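Local structure of phosphoribosylaminoimidazole carboxylase, ATPase subunit (Bacillus anthracis, 3Q2O) at residues A[82-87]-A[275-280]; A[104-109]-A[252-257]; A[195-200]-A[260-265]. The protein probably catalyses the ATP-dependent carboxylation of 5-aminoimidazole ribonucleotide with bicarbonate to N5-carboxyaminoimidazole ribonucleotide, a step of purine biosynthesis. All blocks are in the same frame, centred on the assembly; numbering follows the deposited sequence.

Interaction 1. Residues A[82-87]-A[275-280]. With MG (magnesium ion), chain C.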
# COMPACT_ATOMS: atom_id res chain seq x y z
N GLU A 82 -18.43 3.48 -3.99
CA GLU A 82 -17.76 3.35 -5.27
C GLU A 82 -18.82 3.38 -6.37
O GLU A 82 -18.57 3.82 -7.49
CB GLU A 82 -16.99 2.02 -5.33
CG GLU A 82 -17.20 1.30 -6.66
CD GLU A 82 -16.76 -0.13 -6.65
OE1 GLU A 82 -17.63 -1.02 -6.65
OE2 GLU A 82 -15.54 -0.35 -6.66
N PHE A 83 -20.01 2.89 -6.04
CA PHE A 83 -21.12 2.85 -7.00
C PHE A 83 -21.88 4.17 -6.95
O PHE A 83 -22.32 4.59 -5.88
CB PHE A 83 -22.04 1.66 -6.70
CG PHE A 83 -23.23 1.58 -7.62
CD1 PHE A 83 -24.50 1.92 -7.16
CD2 PHE A 83 -23.08 1.18 -8.94
CE1 PHE A 83 -25.62 1.86 -8.01
CE2 PHE A 83 -24.19 1.12 -9.81
CZ PHE A 83 -25.45 1.46 -9.33
N GLU A 84 -22.02 4.82 -8.11
CA GLU A 84 -22.51 6.21 -8.19
C GLU A 84 -24.03 6.31 -8.31
O GLU A 84 -24.62 7.32 -7.90
CB GLU A 84 -21.91 6.92 -9.40
CG GLU A 84 -20.45 7.29 -9.29
CD GLU A 84 -20.03 8.23 -10.41
OE1 GLU A 84 -20.82 9.14 -10.77
OE2 GLU A 84 -18.92 8.05 -10.94
N ASN A 85 -24.66 5.30 -8.89
CA ASN A 85 -26.08 5.40 -9.25
C ASN A 85 -27.03 5.02 -8.10
O ASN A 85 -27.98 4.26 -8.29
CB ASN A 85 -26.35 4.59 -10.54
CG ASN A 85 -27.73 4.86 -11.14
OD1 ASN A 85 -28.18 6.00 -11.22
ND2 ASN A 85 -28.39 3.79 -11.59
N ILE A 86 -26.75 5.54 -6.91
CA ILE A 86 -27.63 5.37 -5.74
C ILE A 86 -28.84 6.27 -5.97
O ILE A 86 -28.67 7.42 -6.35
CB ILE A 86 -26.95 5.82 -4.41
CG1 ILE A 86 -25.52 5.27 -4.24
CG2 ILE A 86 -27.85 5.52 -3.18
CD1 ILE A 86 -25.36 3.82 -4.56
N ASP A 87 -30.04 5.76 -5.75
CA ASP A 87 -31.21 6.60 -5.98
C ASP A 87 -31.44 7.61 -4.86
O ASP A 87 -30.84 7.53 -3.78
CB ASP A 87 -32.47 5.78 -6.31
CG ASP A 87 -33.00 4.99 -5.13
OD1 ASP A 87 -33.64 3.95 -5.39
OD2 ASP A 87 -32.78 5.39 -3.96
N LEU A 275 -16.78 14.44 -14.93
CA LEU A 275 -16.39 14.36 -13.53
C LEU A 275 -16.74 12.99 -12.96
O LEU A 275 -17.75 12.40 -13.34
CB LEU A 275 -17.15 15.43 -12.72
CG LEU A 275 -17.04 16.89 -13.20
CD1 LEU A 275 -17.79 17.86 -12.28
CD2 LEU A 275 -15.59 17.30 -13.31
N ALA A 276 -15.90 12.48 -12.06
CA ALA A 276 -16.27 11.29 -11.28
C ALA A 276 -16.02 11.60 -9.82
O ALA A 276 -14.89 11.88 -9.43
CB ALA A 276 -15.48 10.05 -11.73
N PRO A 277 -17.09 11.59 -9.01
CA PRO A 277 -16.95 11.94 -7.60
C PRO A 277 -16.51 10.74 -6.75
O PRO A 277 -17.20 10.33 -5.82
CB PRO A 277 -18.35 12.43 -7.23
CG PRO A 277 -19.26 11.66 -8.14
CD PRO A 277 -18.50 11.37 -9.40
N ARG A 278 -15.36 10.19 -7.10
CA ARG A 278 -14.81 8.99 -6.46
C ARG A 278 -13.39 8.83 -6.96
O ARG A 278 -13.02 9.47 -7.94
CB ARG A 278 -15.61 7.74 -6.86
CG ARG A 278 -15.92 7.65 -8.34
CD ARG A 278 -16.39 6.24 -8.76
NE ARG A 278 -16.75 6.21 -10.18
CZ ARG A 278 -15.88 6.11 -11.19
NH1 ARG A 278 -14.57 6.02 -10.98
NH2 ARG A 278 -16.33 6.10 -12.43
N PRO A 279 -12.60 7.95 -6.31
CA PRO A 279 -11.38 7.47 -6.93
C PRO A 279 -11.70 6.97 -8.33
O PRO A 279 -12.79 6.41 -8.56
CB PRO A 279 -10.98 6.29 -6.04
CG PRO A 279 -11.48 6.67 -4.68
CD PRO A 279 -12.81 7.37 -4.97
N HIS A 280 -10.75 7.12 -9.23
CA HIS A 280 -10.94 6.90 -10.65
C HIS A 280 -9.79 6.09 -11.24
O HIS A 280 -8.65 6.17 -10.76
CB HIS A 280 -11.04 8.27 -11.33
CG HIS A 280 -11.51 8.23 -12.75
ND1 HIS A 280 -10.64 8.26 -13.82
CD2 HIS A 280 -12.76 8.19 -13.28
CE1 HIS A 280 -11.33 8.22 -14.95
NE2 HIS A 280 -12.62 8.17 -14.65
MG MG C . -18.60 10.72 -14.31
O HOH W 1 -18.25 9.02 -13.18
O HOH W 2 -20.31 10.90 -13.05
O HOH W 3 -19.96 12.28 -15.19
O HOH W 4 -17.14 10.53 -15.58
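Glu84 OE2 takes two donors at once: Arg278 NE, 2.9 Å away in a salt bridge whose hydrogen bond is weak (N-H...O angle 129°), and a water from the shell of the magnesium ion. The carboxylate and guanidinium planes stand 51° apart, so the pair meets obliquely through NE. Glu84 OE1 receives a second magnesium-bound water, as well as Gln111 NE2. The carboxylate therefore reaches the metal through water, while Leu275 O binds it directly at 2.1 Å. The carboxylate also lies against the proline ring, Glu84 OE1 3.5 Å from Pro277 CD. This is where the loop between strand 78-81 and helix 88-97, in the preATP-grasp part, meets the end of strand 270-276 of the ATP-grasp part. Arg278 CG sits between the backbone N and the carbonyl carbon (chi1 46°), and the chain then runs extended to bring NE to Glu84. Its NH1 donates to Pro279 O at 3.0 Å, nearly in the guanidinium plane, and Ala276 CB sits 4.0 Å above the centre of one face. Glu82 O lies 3.5 Å from Arg278 CD, but the Glu82 carboxylate turns to Gly23 N and Gly26 N.

Interaction 2. Residues A[104-109]-A[252-257]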
# COMPACT_ATOMS: atom_id res chain seq x y z
N SER A 104 -24.98 14.42 -1.00
CA SER A 104 -25.69 13.91 -2.18
C SER A 104 -25.66 14.89 -3.35
O SER A 104 -25.90 14.50 -4.49
CB SER A 104 -27.15 13.60 -1.82
OG SER A 104 -27.82 14.78 -1.39
N GLN A 105 -25.39 16.16 -3.05
CA GLN A 105 -25.44 17.26 -4.01
C GLN A 105 -24.50 17.04 -5.20
O GLN A 105 -24.94 17.01 -6.35
CB GLN A 105 -25.16 18.58 -3.26
CG GLN A 105 -24.84 19.82 -4.07
CD GLN A 105 -24.55 21.04 -3.17
OE1 GLN A 105 -23.48 21.14 -2.54
NE2 GLN A 105 -25.51 21.95 -3.09
N LEU A 106 -23.21 16.84 -4.92
CA LEU A 106 -22.24 16.65 -6.00
C LEU A 106 -22.57 15.42 -6.84
O LEU A 106 -22.58 15.48 -8.08
CB LEU A 106 -20.81 16.57 -5.45
CG LEU A 106 -19.66 16.30 -6.41
CD1 LEU A 106 -19.75 17.14 -7.68
CD2 LEU A 106 -18.37 16.60 -5.67
N LEU A 107 -22.86 14.32 -6.17
CA LEU A 107 -23.21 13.08 -6.84
C LEU A 107 -24.42 13.29 -7.76
O LEU A 107 -24.40 12.86 -8.92
CB LEU A 107 -23.43 11.98 -5.80
CG LEU A 107 -23.59 10.50 -6.15
CD1 LEU A 107 -22.50 9.97 -7.09
CD2 LEU A 107 -23.62 9.69 -4.85
N SER A 108 -25.44 14.01 -7.28
CA SER A 108 -26.62 14.35 -8.10
C SER A 108 -26.24 15.05 -9.41
O SER A 108 -26.66 14.62 -10.49
CB SER A 108 -27.66 15.16 -7.32
OG SER A 108 -27.36 16.55 -7.28
N LYS A 109 -25.43 16.10 -9.30
CA LYS A 109 -24.93 16.86 -10.45
C LYS A 109 -24.17 16.02 -11.49
O LYS A 109 -24.27 16.28 -12.70
CB LYS A 109 -24.04 18.01 -9.97
CG LYS A 109 -24.79 19.09 -9.17
CD LYS A 109 -23.80 20.01 -8.47
CE LYS A 109 -24.52 21.06 -7.63
NZ LYS A 109 -23.54 21.85 -6.81
N LEU A 252 -17.90 23.38 -6.20
CA LEU A 252 -18.81 22.26 -5.96
C LEU A 252 -18.81 21.81 -4.49
O LEU A 252 -19.53 20.87 -4.14
CB LEU A 252 -18.49 21.09 -6.90
CG LEU A 252 -18.59 21.35 -8.40
CD1 LEU A 252 -18.02 20.21 -9.22
CD2 LEU A 252 -20.03 21.68 -8.83
N GLU A 253 -18.02 22.48 -3.66
CA GLU A 253 -17.88 22.14 -2.23
C GLU A 253 -17.60 20.65 -2.02
O GLU A 253 -18.25 19.95 -1.23
CB GLU A 253 -19.10 22.60 -1.42
CG GLU A 253 -19.27 24.13 -1.48
CD GLU A 253 -20.52 24.61 -0.74
OE1 GLU A 253 -21.49 25.01 -1.43
OE2 GLU A 253 -20.53 24.57 0.51
N LEU A 254 -16.61 20.16 -2.77
CA LEU A 254 -16.24 18.75 -2.73
C LEU A 254 -15.86 18.31 -1.31
O LEU A 254 -15.15 19.02 -0.60
CB LEU A 254 -15.04 18.51 -3.65
CG LEU A 254 -14.32 17.16 -3.55
CD1 LEU A 254 -15.16 16.00 -4.16
CD2 LEU A 254 -12.95 17.24 -4.22
N VAL A 255 -16.34 17.14 -0.93
CA VAL A 255 -15.75 16.40 0.18
C VAL A 255 -15.46 15.01 -0.36
O VAL A 255 -16.34 14.37 -0.94
CB VAL A 255 -16.68 16.35 1.41
CG1 VAL A 255 -16.11 15.37 2.47
CG2 VAL A 255 -16.90 17.78 1.99
N GLY A 256 -14.22 14.57 -0.21
CA GLY A 256 -13.78 13.30 -0.76
C GLY A 256 -12.90 13.50 -1.98
O GLY A 256 -12.01 14.37 -1.99
N THR A 257 -13.19 12.72 -3.02
CA THR A 257 -12.33 12.59 -4.19
C THR A 257 -13.11 13.06 -5.41
O THR A 257 -14.30 12.72 -5.55
CB THR A 257 -11.85 11.12 -4.39
OG1 THR A 257 -11.25 10.64 -3.18
CG2 THR A 257 -10.81 11.02 -5.53
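The flat groups here, the Gln105 carboxamide and the Glu253 carboxylate, only skirt each other at the rim: Gln105 OE1 comes to 4.5 Å from Glu253 OE1 and 4.3 Å from Leu252 O. All three atoms are oxygens, and no hydrogen bond crosses between the segments. Neither segment carries a ring, so the grip belongs to aliphatic branches. Leu106 does most of the work, using one methyl for each of two leucines. Its CD1 meets Leu252 CD1 at 3.8 Å, the two side chains crossing at about a right angle, while its CD2 reaches Leu254 CD1 at 3.6 Å. Leu106 extends from the helix because its CG stands opposite the backbone N (chi1 177°), which presents both methyls to the partner segment. Lys109, one turn further on, lies alongside Leu252 and runs past it in the opposite direction, with NZ 4.1 Å from Leu252 CD2. Its ammonium remains 6.6 Å from Glu253 OE1, too far for a salt bridge, though a mild electrostatic attraction is plausible. Within helix 105-109, Gln105 O accepts from two donors: the backbone N of Lys109 and the hydroxyl of Ser108, whose OG is 2.6 Å from Gln105 O. On the partner side, Leu254 O receives Arg203 NH1, which ties this turn to the neighbouring strand 195-203. The short helix of the preATP-grasp part thus packs on a Schellman motif: Glu253, with positive phi (49°), ends helix 235-251 and turns the chain toward strand 256-264 of the ATP-grasp sheet.

Interaction 3. Residues A[195-200]-A[260-265]; sequences KEVSVI and VEMFAT
Val197 and Met262 share a pair of backbone hydrogen bonds that differ in quality. Met262 N approaches Val197 O almost straight on the carbonyl at 2.7 Å, but with its N-H bent to 139°; Val197 N reaches Met262 O at 3.0 Å from well above the carbonyl plane. Met262 O has further partners: water 5 donates to it at 2.8 Å, and Glu196 CA makes a C-H...O contact at 3.5 Å. The same water donates to Glu196 OE2 at 2.9 Å, linking side chain and backbone, while Glu196 OE1 pairs with His219 ND1. The Lys195-Ala264 and Val199-Val260 pairs likewise exchange two bonds each, so all six are those of antiparallel hydrogen-bonded pairs. Strands 195-203 and 256-264 are neighbours in the large antiparallel sheet to which the ATP-grasp domain contributes these strands. The intervening residues bond outward: Glu196 and Ser198 to Asn217 and Ala215 on strand 209-220, and Glu261 to Asn273 and Glu274 on strand 270-276. Val197, Val199, Val260, Met262 and Ala264 make a mainly apolar face, with Lys195 at its end sending NZ to a salt bridge with Glu216. Here Val197 CG2 touches Met262 CB at 3.8 Å, and helix 235-251 covers Val199, Val260 and Met262. Glu196, Ser198, Glu261 and Phe263 lie on the other face. Ser198 OG is held by Ser282 OG and Asn217 ND2. Glu196 lies side by side with Phe263, pointing the same way, its OE2 3.7 Å from ring atom CE2 and the carboxylate plane turned 19° from the ring. Glu261 CG rests against Ser198 CB, and the nearest atom of the Glu261 side chain is about 6 Å from the magnesium ion.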
# COMPACT_ATOMS: atom_id res chain seq x y z
N LYS A 195 -4.35 16.02 -26.58
CA LYS A 195 -4.28 15.03 -25.49
C LYS A 195 -5.53 15.03 -24.62
O LYS A 195 -6.16 16.07 -24.43
CB LYS A 195 -3.09 15.34 -24.56
CG LYS A 195 -1.74 15.56 -25.22
CD LYS A 195 -0.99 14.28 -25.38
CE LYS A 195 0.49 14.52 -25.66
NZ LYS A 195 1.05 13.28 -26.26
N GLU A 196 -5.88 13.86 -24.07
CA GLU A 196 -6.84 13.76 -22.97
C GLU A 196 -6.05 13.73 -21.67
O GLU A 196 -5.05 13.02 -21.57
CB GLU A 196 -7.69 12.50 -23.08
CG GLU A 196 -8.78 12.58 -24.12
CD GLU A 196 -9.74 11.41 -24.02
OE1 GLU A 196 -9.45 10.34 -24.60
OE2 GLU A 196 -10.80 11.57 -23.37
N VAL A 197 -6.48 14.54 -20.70
CA VAL A 197 -5.79 14.60 -19.41
C VAL A 197 -6.79 14.57 -18.26
O VAL A 197 -7.97 14.88 -18.45
CB VAL A 197 -4.85 15.86 -19.28
CG1 VAL A 197 -3.75 15.87 -20.36
CG2 VAL A 197 -5.65 17.18 -19.28
N SER A 198 -6.31 14.19 -17.08
CA SER A 198 -7.14 14.23 -15.89
C SER A 198 -6.35 14.62 -14.66
O SER A 198 -5.13 14.45 -14.60
CB SER A 198 -7.89 12.90 -15.66
OG SER A 198 -7.00 11.87 -15.27
N VAL A 199 -7.07 15.18 -13.69
CA VAL A 199 -6.50 15.58 -12.43
C VAL A 199 -7.41 15.05 -11.33
O VAL A 199 -8.63 15.20 -11.41
CB VAL A 199 -6.43 17.13 -12.30
CG1 VAL A 199 -5.96 17.53 -10.90
CG2 VAL A 199 -5.51 17.73 -13.37
N ILE A 200 -6.80 14.41 -10.33
CA ILE A 200 -7.52 13.99 -9.14
C ILE A 200 -7.37 15.08 -8.07
O ILE A 200 -6.25 15.46 -7.71
CB ILE A 200 -6.97 12.64 -8.59
CG1 ILE A 200 -6.91 11.54 -9.67
CG2 ILE A 200 -7.77 12.18 -7.36
CD1 ILE A 200 -8.24 11.12 -10.26
N VAL A 260 -11.24 14.91 -12.47
CA VAL A 260 -11.67 15.86 -13.50
C VAL A 260 -11.00 15.50 -14.81
O VAL A 260 -9.78 15.69 -14.96
CB VAL A 260 -11.32 17.34 -13.14
CG1 VAL A 260 -12.03 18.33 -14.10
CG2 VAL A 260 -11.69 17.64 -11.70
N GLU A 261 -11.78 14.95 -15.74
CA GLU A 261 -11.25 14.58 -17.05
C GLU A 261 -11.45 15.74 -18.01
O GLU A 261 -12.48 16.42 -17.97
CB GLU A 261 -11.93 13.33 -17.60
CG GLU A 261 -11.71 12.09 -16.72
CD GLU A 261 -12.24 10.83 -17.37
OE1 GLU A 261 -13.39 10.44 -17.08
OE2 GLU A 261 -11.51 10.24 -18.20
N MET A 262 -10.45 15.94 -18.86
CA MET A 262 -10.31 17.15 -19.67
C MET A 262 -9.76 16.82 -21.04
O MET A 262 -9.18 15.75 -21.24
CB MET A 262 -9.34 18.13 -18.99
CG MET A 262 -9.78 18.60 -17.59
SD MET A 262 -8.45 19.50 -16.80
CE MET A 262 -9.05 19.72 -15.14
N PHE A 263 -9.96 17.75 -21.98
CA PHE A 263 -9.31 17.76 -23.29
C PHE A 263 -8.31 18.92 -23.31
O PHE A 263 -8.64 20.04 -22.91
CB PHE A 263 -10.33 17.99 -24.40
CG PHE A 263 -11.43 16.98 -24.45
CD1 PHE A 263 -12.74 17.33 -24.13
CD2 PHE A 263 -11.16 15.65 -24.83
CE1 PHE A 263 -13.77 16.38 -24.17
CE2 PHE A 263 -12.18 14.70 -24.86
CZ PHE A 263 -13.49 15.07 -24.55
N ALA A 264 -7.10 18.63 -23.79
CA ALA A 264 -6.05 19.64 -23.94
C ALA A 264 -5.78 19.81 -25.43
O ALA A 264 -5.48 18.82 -26.12
CB ALA A 264 -4.78 19.21 -23.21
N THR A 265 -5.90 21.02 -25.95
CA THR A 265 -5.64 21.25 -27.37
C THR A 265 -4.19 21.65 -27.63
O THR A 265 -3.46 22.01 -26.71
CB THR A 265 -6.55 22.35 -27.96
OG1 THR A 265 -6.12 23.62 -27.46
CG2 THR A 265 -8.04 22.09 -27.61
O HOH W 5 -10.64 13.32 -21.03

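How the interactions relate
Interaction 3 is a buried strand pair inside the sheet, held by regular backbone bonds, whereas interactions 1 and 2 are partly buried joints between that sheet and the preATP-grasp part. All three draw on neighbouring strands of one sheet: 195-203, 256-264 and 270-276. Interaction 2 uses the start of strand 256-264 and interaction 3 the rest of it from Val260 on, their Thr257 and Ile200 methyls touching. Interaction 1 is charged and hydrated, with a metal, while interaction 2 is almost wholly aliphatic; they meet where Leu107 packs on Glu84 and Pro277. Interactions 1 and 3 meet through Leu275 on Val260 and His280 near Glu261, close to the magnesium ion.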